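Local coordinates for protein glucosamine--fructose-6-phosphate aminotransferase [isomerizing] (Francisella tularensis subsp. tularensis, PDB 3TBF) that probably makes glucosamine-6-phosphate from fructose 6-phosphate with nitrogen drawn from glutamine, this fragment being its C-terminal part with two sugar isomerase (SIS) domains, at residues A[10-15]-A[347-352]; A[159-164]-A[250-255]. One frame throughout, in Å; residues are numbered along the deposited sequence.

Contact 1: residues A[10-15]-A[347-352]; sequences YKHYML and LSYHVA
Leu15, in the first turn of helix 13-19, faces Tyr349 in the last third of helix 335-355, and their CA atoms lie 7.4 Å apart, a gap that the tyrosine fills. With CG anti to the backbone N (chi1 172°), its ring reaches across to the N-terminal segment. Tyr349 OH meets His12 ND1 at 2.6 Å, arriving at the edge of the imidazole and near its plane; the hydrogen bond is bent (131°), and either partner could be the donor. The two rings are oblique, their planes 67° apart. Over one face of the phenol lies Leu15, whose CD1 stands 4.3 Å from the centroid of the Tyr349 ring in a CH-pi contact. Met14, present as selenomethionine, brings SE to the ring edge, 4.4 Å from Tyr349 CD1, and its extended chain carries CE to within 3.6 Å of Ser348 OG, a hydroxyl already bonded to Gln345 O. Tyrosine suits the place because its ring gives Leu15 and Met14 an apolar surface, while its hydroxyl can pair with His12. His12 is the N-cap residue, and Asp360 accepts bonds from the backbone N of Tyr13 and Met14. The start of helix 13-19 thus packs against the final helix, 335-355, of the second SIS domain.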
loop_
_atom_site.group_PDB
_atom_site.type_symbol
_atom_site.label_atom_id
_atom_site.label_comp_id
_atom_site.label_asym_id
_atom_site.label_seq_id
_atom_site.Cartn_x
_atom_site.Cartn_y
_atom_site.Cartn_z
ATOM N N TYR A 10 6.753 -33.626 -12.402
ATOM C CA TYR A 10 7.148 -32.257 -12.726
ATOM C C TYR A 10 8.580 -32.072 -12.357
ATOM O O TYR A 10 9.055 -32.725 -11.509
ATOM C CB TYR A 10 6.263 -31.219 -12.023
ATOM C CG TYR A 10 4.867 -31.262 -12.538
ATOM C CD1 TYR A 10 4.529 -30.571 -13.678
ATOM C CD2 TYR A 10 3.895 -32.072 -11.943
ATOM C CE1 TYR A 10 3.290 -30.626 -14.176
ATOM C CE2 TYR A 10 2.631 -32.112 -12.434
ATOM C CZ TYR A 10 2.345 -31.385 -13.561
ATOM O OH TYR A 10 1.110 -31.369 -14.112
ATOM N N LYS A 11 9.243 -31.129 -13.004
ATOM C CA LYS A 11 10.665 -30.844 -12.812
ATOM C C LYS A 11 11.012 -30.309 -11.428
ATOM O O LYS A 11 12.093 -30.557 -10.939
ATOM C CB LYS A 11 11.067 -29.802 -13.849
ATOM C CG LYS A 11 12.511 -29.871 -14.337
ATOM C CD LYS A 11 12.541 -30.351 -15.775
ATOM C CE LYS A 11 11.862 -29.359 -16.746
ATOM N NZ LYS A 11 11.972 -29.854 -18.178
ATOM N N HIS A 12 10.087 -29.564 -10.825
ATOM C CA HIS A 12 10.247 -28.901 -9.534
ATOM C C HIS A 12 8.916 -28.923 -8.832
ATOM O O HIS A 12 7.873 -28.944 -9.500
ATOM C CB HIS A 12 10.614 -27.446 -9.743
ATOM C CG HIS A 12 11.953 -27.257 -10.362
ATOM N ND1 HIS A 12 12.134 -27.137 -11.726
ATOM C CD2 HIS A 12 13.185 -27.205 -9.811
ATOM C CE1 HIS A 12 13.423 -27.002 -11.985
ATOM N NE2 HIS A 12 14.079 -27.039 -10.840
ATOM N N TYR A 13 8.915 -28.897 -7.518
ATOM C CA TYR A 13 7.658 -28.843 -6.795
ATOM C C TYR A 13 6.867 -27.594 -7.122
ATOM O O TYR A 13 5.635 -27.632 -7.234
ATOM C CB TYR A 13 7.852 -28.896 -5.285
ATOM C CG TYR A 13 8.309 -30.210 -4.766
ATOM C CD1 TYR A 13 7.399 -31.204 -4.408
ATOM C CD2 TYR A 13 9.661 -30.466 -4.620
ATOM C CE1 TYR A 13 7.849 -32.447 -3.924
ATOM C CE2 TYR A 13 10.124 -31.683 -4.152
ATOM C CZ TYR A 13 9.233 -32.662 -3.790
ATOM O OH TYR A 13 9.763 -33.843 -3.304
HETATM N N MSE A 14 7.550 -26.477 -7.272
HETATM C CA MSE A 14 6.833 -25.237 -7.575
HETATM C C MSE A 14 5.990 -25.406 -8.843
HETATM O O MSE A 14 4.890 -24.915 -8.908
HETATM C CB MSE A 14 7.760 -24.050 -7.759
HETATM C CG MSE A 14 6.949 -22.817 -7.883
HETATM SE SE MSE A 14 7.970 -21.214 -7.954
HETATM C CE MSE A 14 6.532 -19.846 -8.450
ATOM N N LEU A 15 6.516 -26.099 -9.836
ATOM C CA LEU A 15 5.807 -26.245 -11.095
ATOM C C LEU A 15 4.650 -27.211 -10.934
ATOM O O LEU A 15 3.594 -27.002 -11.464
ATOM C CB LEU A 15 6.750 -26.721 -12.196
ATOM C CG LEU A 15 6.200 -26.720 -13.601
ATOM C CD1 LEU A 15 5.767 -25.329 -13.968
ATOM C CD2 LEU A 15 7.264 -27.284 -14.588
ATOM N N LEU A 347 5.724 -16.930 -15.109
ATOM C CA LEU A 347 6.765 -16.017 -15.457
ATOM C C LEU A 347 7.824 -16.078 -14.423
ATOM O O LEU A 347 9.018 -16.107 -14.741
ATOM C CB LEU A 347 6.229 -14.602 -15.543
ATOM C CG LEU A 347 7.264 -13.538 -16.026
ATOM C CD1 LEU A 347 7.910 -13.887 -17.386
ATOM C CD2 LEU A 347 6.660 -12.135 -16.054
ATOM N N SER A 348 7.413 -16.073 -13.172
ATOM C CA SER A 348 8.392 -16.006 -12.124
ATOM C C SER A 348 9.131 -17.320 -12.023
ATOM O O SER A 348 10.317 -17.327 -11.719
ATOM C CB SER A 348 7.779 -15.616 -10.760
ATOM O OG SER A 348 7.140 -16.752 -10.180
ATOM N N TYR A 349 8.446 -18.421 -12.299
ATOM C CA TYR A 349 9.113 -19.714 -12.345
ATOM C C TYR A 349 10.185 -19.754 -13.409
ATOM O O TYR A 349 11.329 -20.045 -13.122
ATOM C CB TYR A 349 8.120 -20.848 -12.565
ATOM C CG TYR A 349 8.808 -22.173 -12.807
ATOM C CD1 TYR A 349 9.303 -22.945 -11.745
ATOM C CD2 TYR A 349 8.981 -22.659 -14.120
ATOM C CE1 TYR A 349 9.943 -24.178 -11.976
ATOM C CE2 TYR A 349 9.631 -23.873 -14.360
ATOM C CZ TYR A 349 10.114 -24.629 -13.283
ATOM O OH TYR A 349 10.752 -25.805 -13.550
ATOM N N HIS A 350 9.838 -19.457 -14.638
ATOM C CA HIS A 350 10.841 -19.514 -15.688
ATOM C C HIS A 350 11.995 -18.511 -15.568
ATOM O O HIS A 350 13.122 -18.840 -15.933
ATOM C CB HIS A 350 10.184 -19.353 -17.025
ATOM C CG HIS A 350 9.341 -20.522 -17.391
ATOM N ND1 HIS A 350 9.861 -21.785 -17.573
ATOM C CD2 HIS A 350 8.010 -20.630 -17.588
ATOM C CE1 HIS A 350 8.886 -22.616 -17.901
ATOM N NE2 HIS A 350 7.753 -21.937 -17.922
ATOM N N VAL A 351 11.738 -17.304 -15.041
ATOM C CA VAL A 351 12.793 -16.331 -14.923
ATOM C C VAL A 351 13.743 -16.800 -13.841
ATOM O O VAL A 351 14.954 -16.614 -13.949
ATOM C CB VAL A 351 12.223 -14.969 -14.657
ATOM C CG1 VAL A 351 13.304 -13.965 -14.215
ATOM C CG2 VAL A 351 11.482 -14.536 -15.891
ATOM N N ALA A 352 13.200 -17.492 -12.845
ATOM C CA ALA A 352 14.024 -18.078 -11.786
ATOM C C ALA A 352 14.951 -19.120 -12.349
ATOM O O ALA A 352 16.131 -19.157 -11.994
ATOM C CB ALA A 352 13.171 -18.688 -10.695
#

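Contact 2: residues A[159-164]-A[250-255]; sequences IGVAST and KEISYI
Ala162 and Val161, in the loop that leads into helix 165-184, rest on Glu251 and Ile252 at the C-terminal end of helix 238-253. The backbones come nearest at Ala162 and Glu251, whose CA atoms are 6.8 Å apart, and no hydrogen bond joins the segments. Ile252 can be followed outward. Its CB points toward the loop and divides the work between two branches, because chi1 of 77° sets CG1 between the backbone N and the carbonyl carbon and leaves CG2 anti to the carbonyl carbon. CG2 is the branch that meets the loop: Ile252 CG2 lies 3.9 Å from Ala162 CB and, beside it, 4.0 Å from Val161 CG1. CG1 turns instead to Ala352 CB of helix 335-355, and CD1 at the tip packs on Met14 SE and the backbone O of Ser348. A branched isoleucine can thus touch three parts of the fold at once, the loop and helices 335-355 and 13-19, while the small Ala162 lets the loop come close. Glu251 extends its chain past the same alanine, bringing OE1 within 3.8 Å of Ala162 CB. This buried oxygen has no hydrogen-bond partner in the model, and only a long, weak ion pair links it to Lys248, whose NZ bonds Ser163 O. The helix ends at Ser253: Tyr254 takes positive phi, and Ser253 OG accepts from Ile255 N in an ST turn. The contact therefore joins a loop of the first SIS domain to a helix end of the second, with helices 13-19 and 335-355 alongside and strand 256-261 following directly.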
loop_
_atom_site.group_PDB
_atom_site.type_symbol
_atom_site.label_atom_id
_atom_site.label_comp_id
_atom_site.label_asym_id
_atom_site.label_seq_id
_atom_site.Cartn_x
_atom_site.Cartn_y
_atom_site.Cartn_z
ATOM N N ILE A 159 5.695 -26.896 -1.198
ATOM C CA ILE A 159 7.142 -26.960 -1.047
ATOM C C ILE A 159 7.838 -25.871 -1.892
ATOM O O ILE A 159 8.997 -25.570 -1.680
ATOM C CB ILE A 159 7.628 -28.411 -1.364
ATOM C CG1 ILE A 159 7.164 -29.361 -0.245
ATOM C CG2 ILE A 159 9.164 -28.512 -1.519
ATOM C CD1 ILE A 159 7.344 -30.810 -0.554
ATOM N N GLY A 160 7.118 -25.231 -2.810
ATOM C CA GLY A 160 7.687 -24.139 -3.590
ATOM C C GLY A 160 8.094 -22.992 -2.673
ATOM O O GLY A 160 7.437 -22.725 -1.674
ATOM N N VAL A 161 9.189 -22.331 -3.003
ATOM C CA VAL A 161 9.608 -21.180 -2.230
ATOM C C VAL A 161 8.431 -20.166 -2.243
ATOM O O VAL A 161 8.009 -19.682 -1.186
ATOM C CB VAL A 161 10.932 -20.518 -2.771
ATOM C CG1 VAL A 161 11.194 -19.186 -2.046
ATOM C CG2 VAL A 161 12.111 -21.449 -2.596
ATOM N N ALA A 162 7.904 -19.859 -3.430
ATOM C CA ALA A 162 6.772 -18.951 -3.505
ATOM C C ALA A 162 5.510 -19.756 -3.356
ATOM O O ALA A 162 5.435 -20.919 -3.753
ATOM C CB ALA A 162 6.755 -18.160 -4.836
ATOM N N SER A 163 4.504 -19.141 -2.759
ATOM C CA SER A 163 3.231 -19.789 -2.704
ATOM C C SER A 163 2.446 -19.494 -4.016
ATOM O O SER A 163 2.469 -18.372 -4.575
ATOM C CB SER A 163 2.479 -19.320 -1.494
ATOM O OG SER A 163 1.887 -18.103 -1.827
ATOM N N THR A 164 1.769 -20.521 -4.504
ATOM C CA THR A 164 1.019 -20.433 -5.737
ATOM C C THR A 164 -0.409 -20.847 -5.452
ATOM O O THR A 164 -1.304 -20.007 -5.354
ATOM C CB THR A 164 1.639 -21.297 -6.849
ATOM O OG1 THR A 164 1.771 -22.658 -6.396
ATOM C CG2 THR A 164 3.005 -20.730 -7.279
ATOM N N LYS A 250 10.282 -11.178 -7.465
ATOM C CA LYS A 250 11.284 -10.707 -6.539
ATOM C C LYS A 250 11.760 -11.857 -5.647
ATOM O O LYS A 250 12.965 -12.097 -5.494
ATOM C CB LYS A 250 10.619 -9.585 -5.720
ATOM C CG LYS A 250 11.418 -8.884 -4.691
ATOM C CD LYS A 250 10.733 -7.589 -4.212
ATOM C CE LYS A 250 9.196 -7.701 -4.062
ATOM N NZ LYS A 250 8.581 -6.508 -3.398
ATOM N N GLU A 251 10.796 -12.592 -5.112
ATOM C CA GLU A 251 11.005 -13.633 -4.109
ATOM C C GLU A 251 11.848 -14.779 -4.611
ATOM O O GLU A 251 12.557 -15.369 -3.818
ATOM C CB GLU A 251 9.638 -14.221 -3.684
ATOM C CG GLU A 251 9.493 -14.829 -2.282
ATOM C CD GLU A 251 7.990 -15.066 -1.862
ATOM O OE1 GLU A 251 7.075 -15.027 -2.719
ATOM O OE2 GLU A 251 7.714 -15.289 -0.655
ATOM N N ILE A 252 11.750 -15.129 -5.901
ATOM C CA ILE A 252 12.515 -16.258 -6.420
ATOM C C ILE A 252 13.517 -15.989 -7.535
ATOM O O ILE A 252 14.411 -16.816 -7.745
ATOM C CB ILE A 252 11.599 -17.423 -6.836
ATOM C CG1 ILE A 252 10.926 -17.151 -8.185
ATOM C CG2 ILE A 252 10.577 -17.724 -5.729
ATOM C CD1 ILE A 252 9.820 -18.211 -8.514
ATOM N N SER A 253 13.391 -14.878 -8.254
ATOM C CA SER A 253 14.445 -14.474 -9.208
ATOM C C SER A 253 15.377 -13.413 -8.664
ATOM O O SER A 253 16.418 -13.147 -9.238
ATOM C CB SER A 253 13.849 -13.971 -10.517
ATOM O OG SER A 253 13.443 -12.631 -10.471
ATOM N N TYR A 254 14.983 -12.800 -7.564
ATOM C CA TYR A 254 15.715 -11.700 -6.973
ATOM C C TYR A 254 15.833 -10.465 -7.836
ATOM O O TYR A 254 16.525 -9.594 -7.466
ATOM C CB TYR A 254 17.119 -12.115 -6.522
ATOM C CG TYR A 254 17.148 -13.371 -5.698
ATOM C CD1 TYR A 254 16.114 -13.667 -4.814
ATOM C CD2 TYR A 254 18.212 -14.267 -5.802
ATOM C CE1 TYR A 254 16.128 -14.825 -4.071
ATOM C CE2 TYR A 254 18.243 -15.425 -5.044
ATOM C CZ TYR A 254 17.186 -15.704 -4.185
ATOM O OH TYR A 254 17.187 -16.847 -3.405
ATOM N N ILE A 255 15.117 -10.383 -8.943
ATOM C CA ILE A 255 14.917 -9.132 -9.642
ATOM C C ILE A 255 14.160 -8.131 -8.767
ATOM O O ILE A 255 13.216 -8.491 -8.070
ATOM C CB ILE A 255 14.131 -9.325 -10.915
ATOM C CG1 ILE A 255 14.941 -10.142 -11.915
ATOM C CG2 ILE A 255 13.838 -8.019 -11.545
ATOM C CD1 ILE A 255 14.157 -10.497 -13.211
#

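How the contacts relate
From the N terminus, the chain enters contact 1 at once, in the lead-in and first turn of helix 13-19, and returns to it only in helix 335-355, after 331 residues that include both five-stranded parallel sheets. Contact 2 is nested inside that loop and closes a shorter one of 85 residues, running from the loop after strand 149-152 to the end of helix 238-253. Their centres are about 9 Å apart, and they touch through Ile252, and where Tyr13 packs on Ile159. The C-terminal tail serves both: Asp360 bonds residues of 10-15, while Val359 and Gln361 bond the backbone of 159-164. Together the two contacts, with the tail, bring both ends of the modelled chain to the junction of the two SIS domains.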